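Local coordinates for protein toxin 2A (Paenibacillus larvae, PDB 5URP) that acts as an ADP-ribosyltransferase toxin and virulence factor, probably transferring ADP-ribose from NAD+ to a protein of its host, at residues K34-G37 with K38-S42; I88-A91 with L92-K96; S46-T49 with E50-R54; I56-Y59 with T60-A63. All coordinates share one frame; numbering follows the deposited sequence.

From the N terminus, contact 1 (34-42) lies within helix 30-45, contact 3 (46-54) spans the loop after it and starts helix 50-61, contact 4 (56-63) ends that helix, and contact 2 (88-96) ends helix 79-92 and leads toward strand 101-107. All are local and follow in series, none nesting or crossing. The tertiary ties come from contact 2: Lys90 and Lys94 form salt bridges with Glu52 of contact 3, Ala91 packs on Leu48 and on Ile56 of contact 4, and Ile88 on Tyr59, while Glu40 of contact 1 packs against Lys96. The end of helix 79-92 and the loop after it thus join the two N-terminal helices and the loop between them.

Contact 1. Residues K34-G37 with K38-S42; sequences KKWG and KKEYS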
loop_
_atom_site.group_PDB
_atom_site.type_symbol
_atom_site.label_atom_id
_atom_site.label_comp_id
_atom_site.label_asym_id
_atom_site.label_seq_id
_atom_site.Cartn_x
_atom_site.Cartn_y
_atom_site.Cartn_z
ATOM N N LYS A 34 -11.136 12.377 -0.859
ATOM C CA LYS A 34 -11.867 12.124 0.371
ATOM C C LYS A 34 -13.355 11.882 0.096
ATOM O O LYS A 34 -13.963 10.972 0.675
ATOM C CB LYS A 34 -11.638 13.302 1.301
ATOM C CG LYS A 34 -11.664 13.029 2.769
ATOM C CD LYS A 34 -11.063 14.226 3.509
ATOM C CE LYS A 34 -11.876 14.622 4.733
ATOM N NZ LYS A 34 -11.749 13.655 5.861
ATOM N N LYS A 35 -13.956 12.667 -0.803
ATOM C CA LYS A 35 -15.374 12.471 -1.122
ATOM C C LYS A 35 -15.635 11.100 -1.742
ATOM O O LYS A 35 -16.654 10.452 -1.436
ATOM C CB LYS A 35 -15.850 13.575 -2.071
ATOM C CG LYS A 35 -17.245 13.337 -2.677
ATOM C CD LYS A 35 -17.801 14.593 -3.367
ATOM C CE LYS A 35 -19.262 14.405 -3.777
ATOM N NZ LYS A 35 -20.154 14.037 -2.619
ATOM N N TRP A 36 -14.760 10.667 -2.656
ATOM C CA TRP A 36 -14.909 9.372 -3.314
ATOM C C TRP A 36 -14.732 8.245 -2.317
ATOM O O TRP A 36 -15.531 7.296 -2.280
ATOM C CB TRP A 36 -13.892 9.244 -4.442
ATOM C CG TRP A 36 -13.927 7.947 -5.175
ATOM C CD1 TRP A 36 -14.610 7.681 -6.336
ATOM C CD2 TRP A 36 -13.247 6.731 -4.825
ATOM N NE1 TRP A 36 -14.393 6.383 -6.727
ATOM C CE2 TRP A 36 -13.573 5.773 -5.819
ATOM C CE3 TRP A 36 -12.407 6.355 -3.773
ATOM C CZ2 TRP A 36 -13.079 4.472 -5.790
ATOM C CZ3 TRP A 36 -11.926 5.059 -3.740
ATOM C CH2 TRP A 36 -12.250 4.139 -4.747
ATOM N N GLY A 37 -13.691 8.341 -1.489
ATOM C CA GLY A 37 -13.417 7.271 -0.545
ATOM C C GLY A 37 -14.524 7.103 0.475
ATOM O O GLY A 37 -14.887 5.980 0.833
ATOM N N LYS A 38 -15.088 8.214 0.943
ATOM C CA LYS A 38 -16.163 8.138 1.929
ATOM C C LYS A 38 -17.396 7.421 1.385
ATOM O O LYS A 38 -18.113 6.774 2.149
ATOM C CB LYS A 38 -16.544 9.526 2.406
ATOM C CG LYS A 38 -15.534 10.147 3.333
ATOM C CD LYS A 38 -15.970 11.532 3.730
ATOM C CE LYS A 38 -14.963 12.211 4.633
ATOM N NZ LYS A 38 -15.258 13.661 4.790
ATOM N N LYS A 39 -17.656 7.519 0.079
ATOM C CA LYS A 39 -18.765 6.770 -0.515
ATOM C C LYS A 39 -18.503 5.273 -0.466
ATOM O O LYS A 39 -19.421 4.484 -0.211
ATOM C CB LYS A 39 -18.983 7.214 -1.957
ATOM C CG LYS A 39 -19.590 8.589 -2.082
ATOM C CD LYS A 39 -19.751 8.939 -3.537
ATOM C CE LYS A 39 -20.076 10.401 -3.726
ATOM N NZ LYS A 39 -20.946 10.559 -4.939
ATOM N N GLU A 40 -17.262 4.866 -0.731
ATOM C CA GLU A 40 -16.890 3.467 -0.584
ATOM C C GLU A 40 -16.986 3.031 0.880
ATOM O O GLU A 40 -17.523 1.953 1.172
ATOM C CB GLU A 40 -15.484 3.247 -1.173
ATOM C CG GLU A 40 -15.415 3.404 -2.739
ATOM C CD GLU A 40 -15.657 2.084 -3.536
ATOM O OE1 GLU A 40 -15.444 0.993 -2.973
ATOM O OE2 GLU A 40 -16.021 2.146 -4.740
ATOM N N TYR A 41 -16.513 3.876 1.819
ATOM C CA TYR A 41 -16.566 3.506 3.237
ATOM C C TYR A 41 -18.008 3.429 3.724
ATOM O O TYR A 41 -18.353 2.545 4.516
ATOM C CB TYR A 41 -15.772 4.485 4.134
ATOM C CG TYR A 41 -15.864 4.089 5.605
ATOM C CD1 TYR A 41 -15.159 3.004 6.085
ATOM C CD2 TYR A 41 -16.719 4.744 6.490
ATOM C CE1 TYR A 41 -15.275 2.577 7.389
ATOM C CE2 TYR A 41 -16.827 4.333 7.833
ATOM C CZ TYR A 41 -16.110 3.231 8.259
ATOM O OH TYR A 41 -16.202 2.753 9.554
ATOM N N SER A 42 -18.856 4.356 3.274
ATOM C CA SER A 42 -20.235 4.383 3.747
ATOM C C SER A 42 -20.923 3.053 3.482
ATOM O O SER A 42 -21.722 2.580 4.300
ATOM C CB SER A 42 -20.984 5.531 3.077
ATOM O OG SER A 42 -22.323 5.573 3.517
#
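Lys38 donates its backbone N to Lys34 O at 3.0 Å, and its side chain then runs back over the same carbonyl, with CG 3.2 Å from Lys34 O. Fully extended beyond CG, it crosses the bent chain of Lys34 at a slant, and Lys38 NZ ends 3.7 Å from Lys34 NZ; two ammonium groups this near would probably lower each other's affinity for a proton. Lys39 repeats the scheme one residue on, more loosely: its N makes a weak bond to Lys35 O, and Lys39 CE comes 3.8 Å from Lys35 NZ. These four-residue steps are the regular alpha-helical spacing of helix 30-45. Next, Glu40 folds against Trp36. Its CG sits over one face of the indole in a CH-pi contact, 3.9 Å from the centroid of the six-membered ring of Trp36 and 15° off the normal. A bend at chi2 (-90°) turns the carboxylate to within 23° of the ring plane. Lys98 N holds Glu40 OE2 and Asp99 holds Trp36 NE1, tying this side of the helix to the segment before strand 101-107. Finally Tyr41 N binds Gly37 O at 2.8 Å, while the Tyr41 ring leads off toward Tyr178, Pro181 and Ile182.

Contact 2. Residues I88-A91 with L92-K96; sequences IDKA and LIKTK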
loop_
_atom_site.group_PDB
_atom_site.type_symbol
_atom_site.label_atom_id
_atom_site.label_comp_id
_atom_site.label_asym_id
_atom_site.label_seq_id
_atom_site.Cartn_x
_atom_site.Cartn_y
_atom_site.Cartn_z
ATOM N N ILE A 88 -9.166 -8.702 10.388
ATOM C CA ILE A 88 -8.897 -7.807 9.275
ATOM C C ILE A 88 -9.159 -8.495 7.946
ATOM O O ILE A 88 -9.745 -7.897 7.040
ATOM C CB ILE A 88 -7.457 -7.278 9.364
ATOM C CG1 ILE A 88 -7.267 -6.568 10.697
ATOM C CG2 ILE A 88 -7.208 -6.345 8.213
ATOM C CD1 ILE A 88 -5.832 -6.176 10.986
ATOM N N ASP A 89 -8.745 -9.761 7.819
ATOM C CA ASP A 89 -8.980 -10.516 6.584
ATOM C C ASP A 89 -10.460 -10.549 6.269
ATOM O O ASP A 89 -10.878 -10.311 5.124
ATOM C CB ASP A 89 -8.473 -11.949 6.728
ATOM C CG ASP A 89 -6.975 -12.070 6.677
ATOM O OD1 ASP A 89 -6.296 -11.074 6.420
ATOM O OD2 ASP A 89 -6.517 -13.224 6.864
ATOM N N LYS A 90 -11.262 -10.860 7.281
ATOM C CA LYS A 90 -12.703 -10.984 7.121
ATOM C C LYS A 90 -13.333 -9.648 6.779
ATOM O O LYS A 90 -14.314 -9.601 6.032
ATOM C CB LYS A 90 -13.284 -11.577 8.405
ATOM C CG LYS A 90 -14.780 -11.786 8.491
ATOM C CD LYS A 90 -15.135 -12.657 9.719
ATOM C CE LYS A 90 -14.743 -12.038 11.079
ATOM N NZ LYS A 90 -15.772 -11.101 11.670
ATOM N N ALA A 91 -12.785 -8.546 7.313
ATOM C CA ALA A 91 -13.309 -7.230 6.992
ATOM C C ALA A 91 -13.023 -6.841 5.545
ATOM O O ALA A 91 -13.872 -6.230 4.884
ATOM C CB ALA A 91 -12.710 -6.190 7.963
ATOM N N LEU A 92 -11.833 -7.132 5.036
ATOM C CA LEU A 92 -11.505 -6.609 3.716
ATOM C C LEU A 92 -12.248 -7.314 2.585
ATOM O O LEU A 92 -12.428 -6.708 1.531
ATOM C CB LEU A 92 -10.009 -6.686 3.488
ATOM C CG LEU A 92 -9.198 -5.751 4.395
ATOM C CD1 LEU A 92 -7.700 -6.017 4.242
ATOM C CD2 LEU A 92 -9.448 -4.245 4.156
ATOM N N ILE A 93 -12.705 -8.551 2.777
ATOM C CA ILE A 93 -13.493 -9.194 1.714
ATOM C C ILE A 93 -14.931 -8.712 1.677
ATOM O O ILE A 93 -15.694 -9.109 0.783
ATOM C CB ILE A 93 -13.411 -10.728 1.825
ATOM C CG1 ILE A 93 -13.984 -11.237 3.150
ATOM C CG2 ILE A 93 -11.957 -11.133 1.629
ATOM C CD1 ILE A 93 -14.007 -12.755 3.261
ATOM N N LYS A 94 -15.318 -7.823 2.579
ATOM C CA LYS A 94 -16.646 -7.237 2.588
ATOM C C LYS A 94 -16.767 -5.997 1.705
ATOM O O LYS A 94 -17.807 -5.335 1.738
ATOM C CB LYS A 94 -17.050 -6.873 4.009
ATOM C CG LYS A 94 -17.040 -8.053 4.961
ATOM C CD LYS A 94 -17.635 -7.662 6.287
ATOM C CE LYS A 94 -17.676 -8.837 7.240
ATOM N NZ LYS A 94 -18.310 -8.488 8.542
ATOM N N THR A 95 -15.752 -5.650 0.938
ATOM C CA THR A 95 -15.941 -4.532 0.037
ATOM C C THR A 95 -15.269 -4.825 -1.292
ATOM O O THR A 95 -14.440 -5.719 -1.420
ATOM C CB THR A 95 -15.471 -3.231 0.688
ATOM O OG1 THR A 95 -15.942 -2.096 -0.077
ATOM C CG2 THR A 95 -13.951 -3.256 0.865
ATOM N N LYS A 96 -15.738 -4.121 -2.305
ATOM C CA LYS A 96 -15.349 -4.337 -3.688
ATOM C C LYS A 96 -15.370 -2.967 -4.344
ATOM O O LYS A 96 -16.333 -2.218 -4.159
ATOM C CB LYS A 96 -16.327 -5.291 -4.408
ATOM C CG LYS A 96 -15.819 -6.696 -4.628
ATOM C CD LYS A 96 -16.720 -7.466 -5.566
ATOM C CE LYS A 96 -16.041 -8.708 -6.072
ATOM N NZ LYS A 96 -16.246 -9.831 -5.114
HETATM O O HOH W 1 -18.155 -10.882 9.746
#
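Ile88 and Leu92 run alongside each other in one direction along the last turn of helix 79-92, with Ile88 CG2 4.0 Å from Leu92 CD1. Here the helix gives way to a type I beta turn, Leu92 to Thr95. The last regular bond, Leu92 N to Ile88 O, is 3.0 Å long; the next, Ile93 N to Asp89 O, is already weak. Ile93 places CG1 between its backbone N and carbonyl carbon (chi1 62°), which brings that methylene 3.3 Å from Lys90 O. Lys94 CG reaches the same oxygen, also at 3.3 Å, so this carbonyl is buried under aliphatic carbon and has no polar partner in the model. Beyond that carbonyl, Lys94 stays extended while Lys90 bends, and both ammonium groups converge on the carboxylate of Glu52, each in a salt bridge. A water completes this cluster, accepting from Lys94 NZ at 2.7 Å and from Lys90 NZ at 3.1 Å. Ala91 presents its methyl to Leu48, Glu52 and Ile56, and Trp44 NE1 binds its carbonyl oxygen. Ala91 O also accepts from Lys94 N, three residues on, at 3.2 Å, the donor lying 57° out of the carbonyl plane.

Contact 3. Residues S46-T49 with E50-R54; sequences STLT and EEEKR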
loop_
_atom_site.group_PDB
_atom_site.type_symbol
_atom_site.label_atom_id
_atom_site.label_comp_id
_atom_site.label_asym_id
_atom_site.label_seq_id
_atom_site.Cartn_x
_atom_site.Cartn_y
_atom_site.Cartn_z
ATOM N N SER A 46 -21.641 -0.547 6.956
ATOM C CA SER A 46 -22.815 -1.272 7.444
ATOM C C SER A 46 -22.628 -2.780 7.434
ATOM O O SER A 46 -23.507 -3.498 7.942
ATOM C CB SER A 46 -24.052 -0.945 6.614
ATOM O OG SER A 46 -23.743 -1.153 5.259
ATOM N N THR A 47 -21.559 -3.281 6.826
ATOM C CA THR A 47 -21.263 -4.710 6.852
ATOM C C THR A 47 -20.268 -5.085 7.929
ATOM O O THR A 47 -20.168 -6.268 8.265
ATOM C CB THR A 47 -20.713 -5.188 5.502
ATOM O OG1 THR A 47 -19.367 -4.760 5.332
ATOM C CG2 THR A 47 -21.639 -4.711 4.336
ATOM N N LEU A 48 -19.569 -4.103 8.488
ATOM C CA LEU A 48 -18.492 -4.334 9.442
ATOM C C LEU A 48 -19.027 -4.531 10.850
ATOM O O LEU A 48 -19.984 -3.867 11.264
ATOM C CB LEU A 48 -17.528 -3.151 9.447
ATOM C CG LEU A 48 -16.601 -2.979 8.251
ATOM C CD1 LEU A 48 -15.873 -1.638 8.378
ATOM C CD2 LEU A 48 -15.609 -4.130 8.194
ATOM N N THR A 49 -18.404 -5.447 11.587
ATOM C CA THR A 49 -18.742 -5.619 12.996
ATOM C C THR A 49 -17.916 -4.629 13.813
ATOM O O THR A 49 -16.897 -4.132 13.362
ATOM C CB THR A 49 -18.425 -7.019 13.503
ATOM O OG1 THR A 49 -17.000 -7.159 13.510
ATOM C CG2 THR A 49 -19.054 -8.105 12.634
ATOM N N GLU A 50 -18.353 -4.384 15.049
ATOM C CA GLU A 50 -17.603 -3.455 15.897
ATOM C C GLU A 50 -16.172 -3.940 16.132
ATOM O O GLU A 50 -15.231 -3.134 16.135
ATOM C CB GLU A 50 -18.345 -3.238 17.220
ATOM C CG GLU A 50 -19.669 -2.500 17.050
ATOM C CD GLU A 50 -19.515 -1.153 16.355
ATOM O OE1 GLU A 50 -18.748 -0.297 16.854
ATOM O OE2 GLU A 50 -20.148 -0.954 15.296
ATOM N N GLU A 51 -15.984 -5.244 16.344
ATOM C CA GLU A 51 -14.630 -5.762 16.539
ATOM C C GLU A 51 -13.778 -5.649 15.280
ATOM O O GLU A 51 -12.573 -5.360 15.377
ATOM C CB GLU A 51 -14.688 -7.214 17.033
ATOM C CG GLU A 51 -13.350 -7.739 17.560
ATOM C CD GLU A 51 -12.640 -6.760 18.517
ATOM O OE1 GLU A 51 -13.223 -6.409 19.568
ATOM O OE2 GLU A 51 -11.504 -6.326 18.209
ATOM N N GLU A 52 -14.367 -5.805 14.088
ATOM C CA GLU A 52 -13.606 -5.575 12.869
ATOM C C GLU A 52 -13.144 -4.127 12.782
ATOM O O GLU A 52 -11.971 -3.856 12.486
ATOM C CB GLU A 52 -14.431 -5.937 11.629
ATOM C CG GLU A 52 -14.547 -7.450 11.420
ATOM C CD GLU A 52 -15.642 -7.872 10.420
ATOM O OE1 GLU A 52 -16.484 -7.045 10.022
ATOM O OE2 GLU A 52 -15.704 -9.063 10.091
ATOM N N LYS A 53 -14.054 -3.184 13.011
ATOM C CA LYS A 53 -13.676 -1.765 12.990
ATOM C C LYS A 53 -12.534 -1.490 13.954
ATOM O O LYS A 53 -11.571 -0.796 13.604
ATOM C CB LYS A 53 -14.877 -0.887 13.347
ATOM C CG LYS A 53 -15.992 -0.920 12.305
ATOM C CD LYS A 53 -17.189 -0.135 12.814
ATOM C CE LYS A 53 -18.380 -0.247 11.902
ATOM N NZ LYS A 53 -19.619 -0.085 12.701
ATOM N N ARG A 54 -12.630 -2.007 15.174
ATOM C CA ARG A 54 -11.594 -1.764 16.178
ATOM C C ARG A 54 -10.237 -2.290 15.722
ATOM O O ARG A 54 -9.211 -1.623 15.908
ATOM C CB ARG A 54 -12.010 -2.398 17.494
ATOM C CG ARG A 54 -10.940 -2.363 18.552
ATOM C CD ARG A 54 -11.439 -3.007 19.833
ATOM N NE ARG A 54 -10.609 -4.154 20.192
ATOM C CZ ARG A 54 -9.598 -4.125 21.058
ATOM N NH1 ARG A 54 -8.900 -5.232 21.286
ATOM N NH2 ARG A 54 -9.284 -3.011 21.707
HETATM O O HOH W 2 -21.321 -2.949 13.505
#
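Leu48 and Thr49 have extended backbones, and from Glu50 the chain turns helical, so that Lys53 N reaches Thr49 O at 3.0 Å and closes the first turn of helix 50-61. Thr49 is the N-cap, and with Glu52 it forms a capping box, two reciprocal bonds between side chain and backbone. The Thr49 hydroxyl stands between its own backbone N and carbonyl carbon (chi1 68°), which directs OG1 inward to accept from Glu52 N at 3.0 Å. In return the extended side chain of Glu52 comes back across the threonine, and its OE1 accepts from Thr49 N at 2.9 Å. This N-H approaches from above the carboxylate, 44° out of its plane. The Glu52 carboxylate, also bound by Lys90 of helix 79-92 and Lys94 of the turn after it, is probably held in place for the box. Leu48 packs beside the box, with its CD2 3.6 Å from Glu52 OE1 and its CB 3.9 Å from Lys53 CE. Beyond that methylene, Lys53 NZ pairs with Glu50 OE2 in a salt bridge of 2.8 Å. A water donates to both Glu50 OE2 and Leu48 O, lying 2.8 Å from the latter.

Contact 4. Residues I56-Y59 with T60-A63; sequences ITLY and TRNA
Thr57 O is gripped by two donors of the next turn, Thr60 OG1 at 2.7 Å and Arg61 N at 2.9 Å. The hydroxyl meets this carbonyl from the side, at a C=O...O angle of 121°, whereas the backbone N-H approaches more nearly end-on. The torsion of Thr60 (chi1 66°) sets OG1 between its own N and carbonyl carbon, folding it back along the helix. Its CG2 meanwhile settles 3.4 Å from Ile56 O, the acceptor of Thr60 N. Having spent its proton on Thr57 O, the Thr60 hydroxyl can accept from Tyr184 N, which pins the loop before strand 190-193 to this helix.

One residue on, Leu58 O takes the N-H of Asn62 at 3.2 Å and also a water, 2.8 Å from Leu58 O. The extended Arg61 side chain donates NH1 to that water, which lies at the guanidinium edge in its plane. Where the helix ends, Asn62 leaves helical geometry and Ala63 is brought back over the Tyr59 ring. Its methyl makes a CH-pi contact, Ala63 CB being 3.8 Å from the ring centroid of Tyr59 and 23° off the normal. The Tyr59 hydroxyl is held by Ser150 and Asn67, and its ring also touches Glu190.

The Thr60 hydroxyl bonded to the carbonyl three residues back is a common intrahelical bond, here in the last turn of helix 50-61. This turn abuts Ser150, first in a Ser-Thr-Ser sequence, and Glu190 of a Gln-Leu-Glu sequence, consistent with the Ser-Thr-Ser and Gln-x-Glu motifs of this toxin family.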
loop_
_atom_site.group_PDB
_atom_site.type_symbol
_atom_site.label_atom_id
_atom_site.label_comp_id
_atom_site.label_asym_id
_atom_site.label_seq_id
_atom_site.Cartn_x
_atom_site.Cartn_y
_atom_site.Cartn_z
ATOM N N ILE A 56 -9.178 -2.731 12.627
ATOM C CA ILE A 56 -8.690 -1.862 11.570
ATOM C C ILE A 56 -8.056 -0.614 12.179
ATOM O O ILE A 56 -6.947 -0.220 11.807
ATOM C CB ILE A 56 -9.822 -1.501 10.595
ATOM C CG1 ILE A 56 -10.183 -2.759 9.795
ATOM C CG2 ILE A 56 -9.436 -0.357 9.664
ATOM C CD1 ILE A 56 -11.477 -2.668 9.076
ATOM N N THR A 57 -8.749 0.016 13.122
ATOM C CA THR A 57 -8.185 1.200 13.789
ATOM C C THR A 57 -6.839 0.869 14.419
ATOM O O THR A 57 -5.852 1.618 14.263
ATOM C CB THR A 57 -9.164 1.734 14.840
ATOM O OG1 THR A 57 -10.384 2.167 14.203
ATOM C CG2 THR A 57 -8.553 2.924 15.584
ATOM N N LEU A 58 -6.764 -0.258 15.117
ATOM C CA LEU A 58 -5.529 -0.606 15.822
ATOM C C LEU A 58 -4.402 -0.900 14.855
ATOM O O LEU A 58 -3.238 -0.579 15.135
ATOM C CB LEU A 58 -5.756 -1.779 16.751
ATOM C CG LEU A 58 -6.667 -1.494 17.940
ATOM C CD1 LEU A 58 -6.852 -2.782 18.693
ATOM C CD2 LEU A 58 -6.108 -0.379 18.849
ATOM N N TYR A 59 -4.717 -1.513 13.713
ATOM C CA TYR A 59 -3.724 -1.696 12.675
ATOM C C TYR A 59 -3.183 -0.349 12.209
ATOM O O TYR A 59 -1.968 -0.175 12.080
ATOM C CB TYR A 59 -4.345 -2.505 11.499
ATOM C CG TYR A 59 -3.475 -2.486 10.265
ATOM C CD1 TYR A 59 -2.451 -3.404 10.102
ATOM C CD2 TYR A 59 -3.644 -1.518 9.280
ATOM C CE1 TYR A 59 -1.629 -3.368 8.981
ATOM C CE2 TYR A 59 -2.806 -1.457 8.186
ATOM C CZ TYR A 59 -1.815 -2.392 8.041
ATOM O OH TYR A 59 -0.998 -2.317 6.948
ATOM N N THR A 60 -4.071 0.611 11.926
ATOM C CA THR A 60 -3.596 1.901 11.424
ATOM C C THR A 60 -2.780 2.630 12.484
ATOM O O THR A 60 -1.909 3.434 12.141
ATOM C CB THR A 60 -4.748 2.802 10.956
ATOM O OG1 THR A 60 -5.593 3.192 12.042
ATOM C CG2 THR A 60 -5.566 2.160 9.762
ATOM N N ARG A 61 -3.050 2.358 13.753
ATOM C CA ARG A 61 -2.306 3.012 14.838
ATOM C C ARG A 61 -0.867 2.535 14.879
ATOM O O ARG A 61 0.046 3.313 15.154
ATOM C CB ARG A 61 -3.011 2.724 16.154
ATOM C CG ARG A 61 -2.370 3.296 17.426
ATOM C CD ARG A 61 -3.209 2.957 18.668
ATOM N NE ARG A 61 -2.590 3.354 19.926
ATOM C CZ ARG A 61 -1.621 2.656 20.520
ATOM N NH1 ARG A 61 -1.196 1.520 19.927
ATOM N NH2 ARG A 61 -1.112 3.042 21.646
ATOM N N ASN A 62 -0.645 1.255 14.596
ATOM C CA ASN A 62 0.690 0.689 14.662
ATOM C C ASN A 62 0.675 -0.576 13.793
ATOM O O ASN A 62 0.375 -1.669 14.273
ATOM C CB ASN A 62 1.082 0.380 16.084
ATOM C CG ASN A 62 2.486 -0.092 16.190
ATOM O OD1 ASN A 62 3.311 0.153 15.301
ATOM N ND2 ASN A 62 2.781 -0.789 17.278
ATOM N N ALA A 63 0.997 -0.402 12.515
ATOM C CA ALA A 63 0.899 -1.513 11.561
ATOM C C ALA A 63 2.109 -2.443 11.588
ATOM O O ALA A 63 2.010 -3.591 11.150
ATOM C CB ALA A 63 0.727 -0.952 10.152
HETATM O O HOH W 3 -2.290 -0.241 17.776
#